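Local coordinates for inactive PncC family protein (Escherichia coli O157:H7, PDB 5KOL) that is of unknown function, belongs to the CinA family and, unlike active PncC proteins, probably lacks nicotinamide-nucleotide amidohydrolase activity, at residues G45-A50 / F163-L168; C52-E55 / K59-G62; A63-F68 / M74-V79. All coordinates share one frame; numbering follows the deposited sequence.

Contacts 2 and 3 both use strand 61-67, the strand at one edge of the chain's five-stranded mixed sheet, and lie in series along the sequence, with centres about 19 Å apart. Contact 1 brackets them both, joining helix 46-52 to the C-terminal helix 153-171; its centre is about 12 Å from that of contact 2 and about 16 Å from that of contact 3. Ala48 meets Tyr61 between contacts 1 and 2, and Gly45 meets Val66 between contacts 1 and 3. Contact 3 packs on the other face of the sheet from helix 46-52. All three reach the second subunit, whose antiparallel strand carries the sheet across the interface.

Contact 1 of 3, residues G45-A50 / F163-L168; sequences GKLASA and FALAQL
Leu47 and Leu165 carry this contact, their side chains reaching past one another in opposite directions so that they overlap at their branches. A single methyl of Leu47, CD1, does the work: it lies 3.7 Å from Leu165 CD2 and 3.9 Å from Leu165 CG, resting against the branch point. Leu47 gets its methyl there by holding CG anti to the backbone N (chi1 173°), which swings the isobutyl group off helix 46-52 toward the C-terminal helix.

Away from this pair the packing thins. Leu47 CD1 also reaches Ala164, but its distance to Ala164 CB is 4.4 Å. On the other side of the leucines, Leu165 CD1 comes within 4.4 Å of Ala50 CB, so the two branches of Leu165 serve different partners, CD2 facing Leu47 and CD1 facing Ala50. The axes of the two short helical segments are inclined by 57° and stay 11.4 Å apart at closest approach, and the two leucines span that separation. Everything that touches is buried and apolar. Other flanks of helix 46-52 are different: Lys46 stretches into an exposed position, and Ser49 OG, in one of its two modelled conformers, bonds to Lys46 NZ of the second subunit. At the start of this helix Gly45 takes the N-cap position at a positive phi that suits glycine, while Glu40 accepts from the amides of Leu47 and Ala48.

Around the leucine pair the fold closes in from two directions. Strand 110-116 supplies Ile112 and Ile114, which lie against Leu47 and Ala164 from the sheet, and helix 18-31 brings Ile18 against Ala50 and Leu165. Helices 46-52 and 153-171 are thus joined over the middle of the sheet, with helix 18-31 beside them.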
ATOM      1  N   GLY A  45      -3.311  -0.266  -3.247  1.00 20.81           N
ATOM      2  CA  GLY A  45      -3.187   0.097  -1.848  1.00 20.81           C
ATOM      3  C   GLY A  45      -4.513   0.224  -1.132  1.00 22.17           C
ATOM      4  O   GLY A  45      -4.531   0.449   0.091  1.00 23.98           O
ATOM      5  N   LYS A  46      -5.626   0.075  -1.851  1.00 23.79           N
ATOM      6  CA  LYS A  46      -6.931   0.233  -1.224  1.00 26.79           C
ATOM      7  C   LYS A  46      -7.305  -0.960  -0.346  1.00 28.14           C
ATOM      8  O   LYS A  46      -8.119  -0.791   0.570  1.00 23.51           O
ATOM      9  CB  LYS A  46      -8.006   0.480  -2.292  1.00 28.76           C
ATOM     10  CG  LYS A  46      -7.954   1.882  -2.911  1.00 38.21           C
ATOM     11  CD  LYS A  46      -8.963   2.034  -4.043  1.00 47.85           C
ATOM     12  CE  LYS A  46      -9.065   3.471  -4.559  1.00 53.61           C
ATOM     13  NZ  LYS A  46      -9.688   4.393  -3.570  1.00 52.83           N
ATOM     14  N   LEU A  47      -6.741  -2.156  -0.599  1.00 25.44           N
ATOM     15  CA  LEU A  47      -6.941  -3.274   0.322  1.00 22.55           C
ATOM     16  C   LEU A  47      -6.220  -3.020   1.642  1.00 26.12           C
ATOM     17  O   LEU A  47      -6.811  -3.155   2.723  1.00 27.21           O
ATOM     18  CB  LEU A  47      -6.450  -4.584  -0.318  1.00 24.96           C
ATOM     19  CG  LEU A  47      -6.448  -5.826   0.584  1.00 27.37           C
ATOM     20  CD1 LEU A  47      -7.878  -6.238   1.010  1.00 23.26           C
ATOM     21  CD2 LEU A  47      -5.735  -7.023  -0.073  1.00 24.95           C
ATOM     22  N   ALA A  48      -4.941  -2.622   1.563  1.00 26.91           N
ATOM     23  CA  ALA A  48      -4.193  -2.210   2.749  1.00 23.83           C
ATOM     24  C   ALA A  48      -4.919  -1.111   3.511  1.00 23.91           C
ATOM     25  O   ALA A  48      -5.005  -1.163   4.745  1.00 23.87           O
ATOM     26  CB  ALA A  48      -2.795  -1.742   2.348  1.00 28.24           C
ATOM     27  N   SER A  49      -5.431  -0.108   2.785  1.00 23.34           N
ATOM     28  CA  SER A  49      -6.165   0.980   3.429  0.54 28.19           C
ATOM     29  C   SER A  49      -7.398   0.464   4.156  1.00 29.10           C
ATOM     30  O   SER A  49      -7.742   0.967   5.238  1.00 27.83           O
ATOM     31  CB  SER A  49      -6.562   2.028   2.390  0.54 27.57           C
ATOM     32  OG  SER A  49      -7.272   3.086   3.007  0.54 37.69           O
ATOM     33  N   ALA A  50      -8.085  -0.519   3.581  1.00 32.03           N
ATOM     34  CA  ALA A  50      -9.246  -1.090   4.249  1.00 31.31           C
ATOM     35  C   ALA A  50      -8.850  -1.698   5.588  1.00 27.55           C
ATOM     36  O   ALA A  50      -9.527  -1.495   6.604  1.00 29.65           O
ATOM     37  CB  ALA A  50      -9.894  -2.142   3.349  1.00 30.03           C
ATOM     38  N   PHE A 163     -14.334  -8.458  -2.157  1.00 21.73           N
ATOM     39  CA  PHE A 163     -14.298  -9.894  -2.428  1.00 24.47           C
ATOM     40  C   PHE A 163     -13.076 -10.553  -1.784  1.00 26.75           C
ATOM     41  O   PHE A 163     -13.172 -11.643  -1.212  1.00 24.93           O
ATOM     42  CB  PHE A 163     -14.291 -10.143  -3.938  1.00 24.96           C
ATOM     43  CG  PHE A 163     -14.187 -11.588  -4.296  1.00 26.93           C
ATOM     44  CD1 PHE A 163     -15.313 -12.388  -4.297  1.00 26.78           C
ATOM     45  CD2 PHE A 163     -12.957 -12.156  -4.625  1.00 24.45           C
ATOM     46  CE1 PHE A 163     -15.244 -13.723  -4.606  1.00 32.89           C
ATOM     47  CE2 PHE A 163     -12.876 -13.502  -4.942  1.00 27.49           C
ATOM     48  CZ  PHE A 163     -14.013 -14.291  -4.926  1.00 29.23           C
ATOM     49  N   ALA A 164     -11.907  -9.917  -1.907  1.00 25.61           N
ATOM     50  CA  ALA A 164     -10.680 -10.461  -1.321  1.00 27.81           C
ATOM     51  C   ALA A 164     -10.845 -10.738   0.173  1.00 27.00           C
ATOM     52  O   ALA A 164     -10.397 -11.778   0.686  1.00 25.16           O
ATOM     53  CB  ALA A 164      -9.524  -9.479  -1.556  1.00 22.08           C
ATOM     54  N   LEU A 165     -11.503  -9.817   0.877  1.00 22.90           N
ATOM     55  CA  LEU A 165     -11.761  -9.950   2.309  1.00 17.74           C
ATOM     56  C   LEU A 165     -12.819 -11.013   2.587  1.00 23.83           C
ATOM     57  O   LEU A 165     -12.633 -11.887   3.446  1.00 24.99           O
ATOM     58  CB  LEU A 165     -12.215  -8.588   2.858  1.00 20.21           C
ATOM     59  CG  LEU A 165     -11.176  -7.447   2.769  1.00 24.06           C
ATOM     60  CD1 LEU A 165     -11.789  -6.144   3.227  1.00 20.98           C
ATOM     61  CD2 LEU A 165      -9.955  -7.749   3.624  1.00 25.14           C
ATOM     62  N   ALA A 166     -13.960 -10.932   1.893  1.00 23.18           N
ATOM     63  CA  ALA A 166     -15.060 -11.859   2.149  1.00 24.59           C
ATOM     64  C   ALA A 166     -14.657 -13.301   1.863  1.00 25.50           C
ATOM     65  O   ALA A 166     -15.076 -14.230   2.573  1.00 27.23           O
ATOM     66  CB  ALA A 166     -16.281 -11.461   1.314  1.00 22.48           C
ATOM     67  N   GLN A 167     -13.865 -13.518   0.807  1.00 25.16           N
ATOM     68  CA  GLN A 167     -13.463 -14.889   0.506  1.00 26.17           C
ATOM     69  C   GLN A 167     -12.455 -15.413   1.522  1.00 31.24           C
ATOM     70  O   GLN A 167     -12.408 -16.619   1.768  1.00 27.52           O
ATOM     71  CB  GLN A 167     -12.893 -15.002  -0.917  1.00 30.82           C
ATOM     72  CG  GLN A 167     -12.605 -16.467  -1.342  1.00 31.74           C
ATOM     73  CD  GLN A 167     -13.872 -17.267  -1.642  1.00 31.82           C
ATOM     74  OE1 GLN A 167     -14.825 -16.759  -2.260  1.00 36.87           O
ATOM     75  NE2 GLN A 167     -13.894 -18.520  -1.202  1.00 32.43           N
ATOM     76  N   LEU A 168     -11.625 -14.550   2.114  1.00 23.31           N
ATOM     77  CA  LEU A 168     -10.779 -15.045   3.192  1.00 24.20           C
ATOM     78  C   LEU A 168     -11.633 -15.528   4.361  1.00 28.05           C
ATOM     79  O   LEU A 168     -11.342 -16.561   4.972  1.00 31.43           O
ATOM     80  CB  LEU A 168      -9.777 -13.976   3.623  1.00 23.23           C
ATOM     81  CG  LEU A 168      -8.903 -14.432   4.798  1.00 27.46           C
ATOM     82  CD1 LEU A 168      -8.125 -15.724   4.453  1.00 23.57           C
ATOM     83  CD2 LEU A 168      -7.926 -13.336   5.155  1.00 24.92           C
TER

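Contact 2 of 3, residues C52-E55 / K59-G62; sequences CAAE and KFYG
Cys52 comes to Tyr61 from the rim of its ring. The sulfur SG lies 3.8 Å from Tyr61 CE2 and 5.2 Å from the ring centroid, 89° off the ring normal and therefore in the ring plane. This edge-on Cys sulfur-aromatic contact sets SG against the ring edge at CE2. Tyr61 has CG anti to the backbone N (chi1 179°), which carries the ring back toward helix 46-52, where Ala48 and Leu51 also touch it. The phenol is tied down at its far end as well, through a hydrogen bond between OH and Thr38 OG1 on the neighbouring strand.

Phe60 sits one residue earlier and is turned differently, its ring plane inclined to that of Tyr61. With chi1 at 71°, CG lies between the backbone N and carbonyl carbon, bending the ring toward the chain at 52-55, although the CB bond itself does not point there. Again it is the edge that meets the partner segment. Phe60 CE1 is 4.0 Å from the carbonyl O of Glu55, and Phe60 CZ is 4.4 Å from Ala54 CB, both partners lying near the ring plane. One face of the Phe60 ring is covered by Tyr61 CB, 3.8 Å above the plane and offset toward the rim. Ser26 and Leu29 of helix 18-31 also touch the ring, while the carboxylate of Glu55 leads outward and is poorly ordered.

Two aromatic edges therefore receive the chain as it leaves helix 46-52 and turns into strand 61-67. This is the return leg of a beta-alpha-beta crossover: strand 36-40, helix 46-52, then the parallel neighbour 61-67, as found in layered alpha/beta folds.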
ATOM      1  N   CYS A  52      -5.995  -1.034   7.362  1.00 26.68           N
ATOM      2  CA  CYS A  52      -5.446  -0.049   8.282  1.00 31.59           C
ATOM      3  C   CYS A  52      -6.532   0.786   8.934  1.00 32.13           C
ATOM      4  O   CYS A  52      -6.281   1.393   9.980  1.00 35.85           O
ATOM      5  CB  CYS A  52      -4.447   0.856   7.561  1.00 22.73           C
ATOM      6  SG  CYS A  52      -2.880  -0.007   7.185  1.00 29.20           S
ATOM      7  N   ALA A  53      -7.714   0.860   8.326  1.00 32.26           N
ATOM      8  CA  ALA A  53      -8.844   1.557   8.922  1.00 31.77           C
ATOM      9  C   ALA A  53      -9.638   0.665   9.865  1.00 37.62           C
ATOM     10  O   ALA A  53     -10.540   1.153  10.551  1.00 33.99           O
ATOM     11  CB  ALA A  53      -9.771   2.101   7.839  1.00 29.39           C
ATOM     12  N   ALA A  54      -9.318  -0.622   9.914  1.00 37.64           N
ATOM     13  CA  ALA A  54      -9.996  -1.503  10.841  1.00 40.02           C
ATOM     14  C   ALA A  54      -9.572  -1.209  12.277  1.00 42.01           C
ATOM     15  O   ALA A  54      -8.551  -0.574  12.554  1.00 44.66           O
ATOM     16  CB  ALA A  54      -9.721  -2.969  10.501  1.00 36.47           C
ATOM     17  N   GLU A  55     -10.358  -1.764  13.178  1.00 42.27           N
ATOM     18  CA  GLU A  55     -10.110  -1.651  14.588  1.00 47.77           C
ATOM     19  C   GLU A  55      -8.992  -2.568  14.985  1.00 39.19           C
ATOM     20  O   GLU A  55      -8.942  -3.671  14.526  1.00 39.47           O
ATOM     21  CB  GLU A  55     -11.331  -2.102  15.378  1.00 61.35           C
ATOM     22  CG  GLU A  55     -12.573  -1.282  15.180  1.00 79.26           C
ATOM     23  CD  GLU A  55     -12.455   0.100  15.769  1.00 91.45           C
ATOM     24  OE1 GLU A  55     -12.075   0.196  16.947  1.00 91.21           O
ATOM     25  OE2 GLU A  55     -12.736   1.074  15.041  1.00 99.91           O
ATOM     26  N   LYS A  59      -2.783  -5.440  16.004  1.00 37.31           N
ATOM     27  CA  LYS A  59      -2.837  -6.757  16.608  1.00 37.12           C
ATOM     28  C   LYS A  59      -2.876  -7.880  15.581  1.00 37.71           C
ATOM     29  O   LYS A  59      -2.764  -9.045  15.969  1.00 38.82           O
ATOM     30  CB  LYS A  59      -4.050  -6.856  17.540  1.00 39.08           C
ATOM     31  CG  LYS A  59      -3.892  -6.027  18.809  1.00 40.29           C
ATOM     32  CD  LYS A  59      -5.139  -6.087  19.678  1.00 54.71           C
ATOM     33  CE  LYS A  59      -4.931  -5.306  20.969  1.00 60.58           C
ATOM     34  NZ  LYS A  59      -6.201  -5.075  21.735  1.00 68.70           N
ATOM     35  N   PHE A  60      -3.013  -7.575  14.288  1.00 32.27           N
ATOM     36  CA  PHE A  60      -3.028  -8.660  13.311  1.00 30.37           C
ATOM     37  C   PHE A  60      -2.433  -8.292  11.957  1.00 30.14           C
ATOM     38  O   PHE A  60      -2.241  -9.184  11.123  1.00 28.74           O
ATOM     39  CB  PHE A  60      -4.458  -9.183  13.100  1.00 30.79           C
ATOM     40  CG  PHE A  60      -5.361  -8.224  12.363  1.00 26.95           C
ATOM     41  CD1 PHE A  60      -5.968  -7.178  13.026  1.00 31.35           C
ATOM     42  CD2 PHE A  60      -5.615  -8.387  11.011  1.00 33.07           C
ATOM     43  CE1 PHE A  60      -6.799  -6.305  12.355  1.00 31.31           C
ATOM     44  CE2 PHE A  60      -6.444  -7.510  10.335  1.00 32.08           C
ATOM     45  CZ  PHE A  60      -7.036  -6.470  11.009  1.00 29.27           C
ATOM     46  N   TYR A  61      -2.126  -7.013  11.715  1.00 33.75           N
ATOM     47  CA  TYR A  61      -1.693  -6.587  10.382  1.00 30.81           C
ATOM     48  C   TYR A  61      -0.629  -5.506  10.472  1.00 32.97           C
ATOM     49  O   TYR A  61      -0.843  -4.480  11.121  1.00 34.95           O
ATOM     50  CB  TYR A  61      -2.880  -6.061   9.564  1.00 25.33           C
ATOM     51  CG  TYR A  61      -2.548  -5.574   8.154  1.00 27.84           C
ATOM     52  CD1 TYR A  61      -2.234  -6.475   7.140  1.00 23.98           C
ATOM     53  CD2 TYR A  61      -2.605  -4.214   7.832  1.00 29.61           C
ATOM     54  CE1 TYR A  61      -1.954  -6.030   5.835  1.00 25.06           C
ATOM     55  CE2 TYR A  61      -2.326  -3.757   6.540  1.00 23.10           C
ATOM     56  CZ  TYR A  61      -2.007  -4.676   5.548  1.00 27.14           C
ATOM     57  OH  TYR A  61      -1.752  -4.235   4.274  1.00 23.05           O
ATOM     58  N   GLY A  62       0.492  -5.710   9.778  1.00 29.96           N
ATOM     59  CA  GLY A  62       1.502  -4.673   9.720  1.00 38.90           C
ATOM     60  C   GLY A  62       2.016  -4.346   8.331  1.00 31.34           C
ATOM     61  O   GLY A  62       2.281  -3.179   8.036  1.00 35.21           O
TER

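Contact 3 of 3, residues A63-F68 / M74-V79; sequences AGFVTF and MKILSV
This is a buried strand-to-helix packing, formed where the chain leaves strand 61-67, runs through helix 70-76 and folds back over the strand it has just left. Phe65 and Thr67, two residues apart and pointing off the same side of the strand, meet Ile76 and Leu77 at the helix end. Phe65 receives a methyl from each partner: Ile76 CG2 lies 3.7 Å from Phe65 CD1, and Leu77 CD2 sits 4.1 Å from Phe65 CG, both approaching the ring at a slant. Thr67 is met by the same pair, its CG2 3.9 Å from Ile76 CB and 3.7 Å from Leu77 CD1. The two branches of Leu77 are thus shared out, CD2 to the phenylalanine and CD1 to the threonine.

The threonine hydroxyl is buried by this packing. With chi1 at 52°, OG1 lies between the backbone N and carbonyl carbon, where Leu77 CD1 covers it at 3.5 Å; it has no polar partner in the model.

Met98 and Arg105 of helix 92-106 touch the same side of the strand, and Ile76 of the second subunit also packs on Phe65. Strand 61-67, outermost on its side of the chain's sheet, thus carries a helix layer here and pairs antiparallel with a strand of the second subunit, so that the sheet runs on across the dimer interface.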
ATOM      1  N   ALA A  63       2.140  -5.349   7.464  1.00 28.69           N
ATOM      2  CA  ALA A  63       2.895  -5.230   6.220  1.00 28.47           C
ATOM      3  C   ALA A  63       1.976  -5.346   5.017  1.00 31.16           C
ATOM      4  O   ALA A  63       1.351  -6.397   4.801  1.00 26.74           O
ATOM      5  CB  ALA A  63       3.991  -6.300   6.151  1.00 23.96           C
ATOM      6  N   GLY A  64       1.933  -4.309   4.198  1.00 26.69           N
ATOM      7  CA  GLY A  64       1.208  -4.336   2.943  1.00 23.91           C
ATOM      8  C   GLY A  64       2.120  -3.954   1.800  1.00 29.52           C
ATOM      9  O   GLY A  64       2.908  -3.015   1.913  1.00 27.36           O
ATOM     10  N   PHE A  65       2.005  -4.677   0.689  1.00 23.69           N
ATOM     11  CA  PHE A  65       2.839  -4.431  -0.477  1.00 29.20           C
ATOM     12  C   PHE A  65       1.958  -3.993  -1.633  1.00 22.89           C
ATOM     13  O   PHE A  65       0.892  -4.576  -1.856  1.00 23.57           O
ATOM     14  CB  PHE A  65       3.630  -5.694  -0.837  1.00 24.61           C
ATOM     15  CG  PHE A  65       4.484  -6.194   0.291  1.00 27.74           C
ATOM     16  CD1 PHE A  65       5.697  -5.577   0.571  1.00 29.10           C
ATOM     17  CD2 PHE A  65       4.071  -7.250   1.086  1.00 27.21           C
ATOM     18  CE1 PHE A  65       6.485  -6.013   1.616  1.00 32.09           C
ATOM     19  CE2 PHE A  65       4.866  -7.701   2.136  1.00 27.43           C
ATOM     20  CZ  PHE A  65       6.073  -7.074   2.397  1.00 34.53           C
ATOM     21  N   VAL A  66       2.385  -2.945  -2.328  1.00 21.11           N
ATOM     22  CA  VAL A  66       1.786  -2.528  -3.580  1.00 23.46           C
ATOM     23  C   VAL A  66       2.849  -2.693  -4.650  1.00 27.39           C
ATOM     24  O   VAL A  66       3.923  -2.082  -4.563  1.00 28.23           O
ATOM     25  CB  VAL A  66       1.267  -1.081  -3.518  1.00 23.90           C
ATOM     26  CG1 VAL A  66       0.711  -0.675  -4.848  1.00 28.40           C
ATOM     27  CG2 VAL A  66       0.173  -0.954  -2.426  1.00 25.79           C
ATOM     28  N   THR A  67       2.563  -3.524  -5.651  1.00 24.82           N
ATOM     29  CA  THR A  67       3.536  -3.845  -6.710  1.00 28.26           C
ATOM     30  C   THR A  67       2.792  -3.703  -8.031  1.00 27.58           C
ATOM     31  O   THR A  67       2.186  -4.669  -8.507  1.00 23.59           O
ATOM     32  CB  THR A  67       4.110  -5.257  -6.540  1.00 26.38           C
ATOM     33  OG1 THR A  67       3.035  -6.183  -6.421  1.00 24.92           O
ATOM     34  CG2 THR A  67       4.956  -5.341  -5.273  1.00 25.83           C
ATOM     35  N   PHE A  68       2.850  -2.504  -8.611  1.00 26.48           N
ATOM     36  CA  PHE A  68       2.036  -2.153  -9.767  1.00 29.03           C
ATOM     37  C   PHE A  68       2.628  -2.638 -11.085  1.00 29.95           C
ATOM     38  O   PHE A  68       1.887  -2.748 -12.067  1.00 28.70           O
ATOM     39  CB  PHE A  68       1.844  -0.627  -9.827  1.00 26.20           C
ATOM     40  CG  PHE A  68       0.645  -0.189 -10.631  1.00 26.46           C
ATOM     41  CD1 PHE A  68      -0.640  -0.267 -10.088  1.00 34.97           C
ATOM     42  CD2 PHE A  68       0.793   0.304 -11.916  1.00 33.01           C
ATOM     43  CE1 PHE A  68      -1.754   0.135 -10.829  1.00 35.73           C
ATOM     44  CE2 PHE A  68      -0.309   0.708 -12.662  1.00 36.70           C
ATOM     45  CZ  PHE A  68      -1.584   0.630 -12.122  1.00 32.16           C
ATOM     46  N   MET A  74       8.578  -8.723  -9.350  1.00 24.66           N
ATOM     47  CA  MET A  74       9.779  -9.559  -9.351  1.00 26.44           C
ATOM     48  C   MET A  74      10.716  -9.209  -8.197  1.00 23.11           C
ATOM     49  O   MET A  74      11.332 -10.100  -7.601  1.00 28.75           O
ATOM     50  CB  MET A  74      10.500  -9.397 -10.690  1.00 27.42           C
ATOM     51  CG  MET A  74       9.661  -9.886 -11.860  1.00 30.44           C
ATOM     52  SD  MET A  74      10.577 -10.169 -13.369  1.00 38.93           S
ATOM     53  CE  MET A  74      10.725  -8.510 -14.013  1.00 37.16           C
ATOM     54  N   LYS A  75      10.874  -7.917  -7.896  1.00 26.07           N
ATOM     55  CA  LYS A  75      11.861  -7.512  -6.905  1.00 29.08           C
ATOM     56  C   LYS A  75      11.336  -7.674  -5.484  1.00 32.38           C
ATOM     57  O   LYS A  75      12.060  -8.154  -4.604  1.00 27.44           O
ATOM     58  CB  LYS A  75      12.290  -6.064  -7.139  1.00 36.36           C
ATOM     59  CG  LYS A  75      13.391  -5.616  -6.190  1.00 37.71           C
ATOM     60  CD  LYS A  75      14.175  -4.469  -6.746  1.00 36.20           C
ATOM     61  CE  LYS A  75      15.537  -4.320  -6.056  1.00 31.41           C
ATOM     62  NZ  LYS A  75      15.502  -4.780  -4.639  1.00 32.10           N
ATOM     63  N   ILE A  76      10.093  -7.250  -5.237  1.00 27.81           N
ATOM     64  CA  ILE A  76       9.559  -7.234  -3.879  1.00 28.54           C
ATOM     65  C   ILE A  76       8.966  -8.592  -3.498  1.00 26.68           C
ATOM     66  O   ILE A  76       9.099  -9.044  -2.353  1.00 33.94           O
ATOM     67  CB  ILE A  76       8.508  -6.106  -3.747  1.00 30.22           C
ATOM     68  CG1 ILE A  76       9.099  -4.758  -4.170  1.00 30.83           C
ATOM     69  CG2 ILE A  76       7.939  -6.051  -2.323  1.00 29.36           C
ATOM     70  CD1 ILE A  76      10.441  -4.444  -3.556  1.00 30.43           C
ATOM     71  N   LEU A  77       8.270  -9.252  -4.419  1.00 22.96           N
ATOM     72  CA  LEU A  77       7.510 -10.448  -4.065  1.00 29.47           C
ATOM     73  C   LEU A  77       8.089 -11.713  -4.680  1.00 29.35           C
ATOM     74  O   LEU A  77       7.461 -12.772  -4.605  1.00 23.64           O
ATOM     75  CB  LEU A  77       6.049 -10.291  -4.476  1.00 29.15           C
ATOM     76  CG  LEU A  77       5.409  -9.071  -3.804  1.00 31.45           C
ATOM     77  CD1 LEU A  77       4.044  -8.804  -4.403  1.00 26.78           C
ATOM     78  CD2 LEU A  77       5.317  -9.271  -2.294  1.00 28.42           C
ATOM     79  N   SER A  78       9.262 -11.623  -5.301  1.00 30.31           N
ATOM     80  CA  SER A  78       9.940 -12.795  -5.855  0.68 27.31           C
ATOM     81  C   SER A  78       9.046 -13.554  -6.834  1.00 26.25           C
ATOM     82  O   SER A  78       9.134 -14.778  -6.941  1.00 34.03           O
ATOM     83  CB  SER A  78      10.433 -13.729  -4.743  0.68 28.38           C
ATOM     84  OG  SER A  78      11.244 -14.781  -5.254  0.68 27.96           O
ATOM     85  N   VAL A  79       8.161 -12.837  -7.531  1.00 26.42           N
ATOM     86  CA  VAL A  79       7.461 -13.416  -8.675  1.00 26.77           C
ATOM     87  C   VAL A  79       8.483 -13.677  -9.774  1.00 29.16           C
ATOM     88  O   VAL A  79       9.285 -12.797 -10.119  1.00 30.55           O
ATOM     89  CB  VAL A  79       6.360 -12.470  -9.175  1.00 30.42           C
ATOM     90  CG1 VAL A  79       5.739 -13.020 -10.458  1.00 29.60           C
ATOM     91  CG2 VAL A  79       5.283 -12.229  -8.084  1.00 24.35           C
TER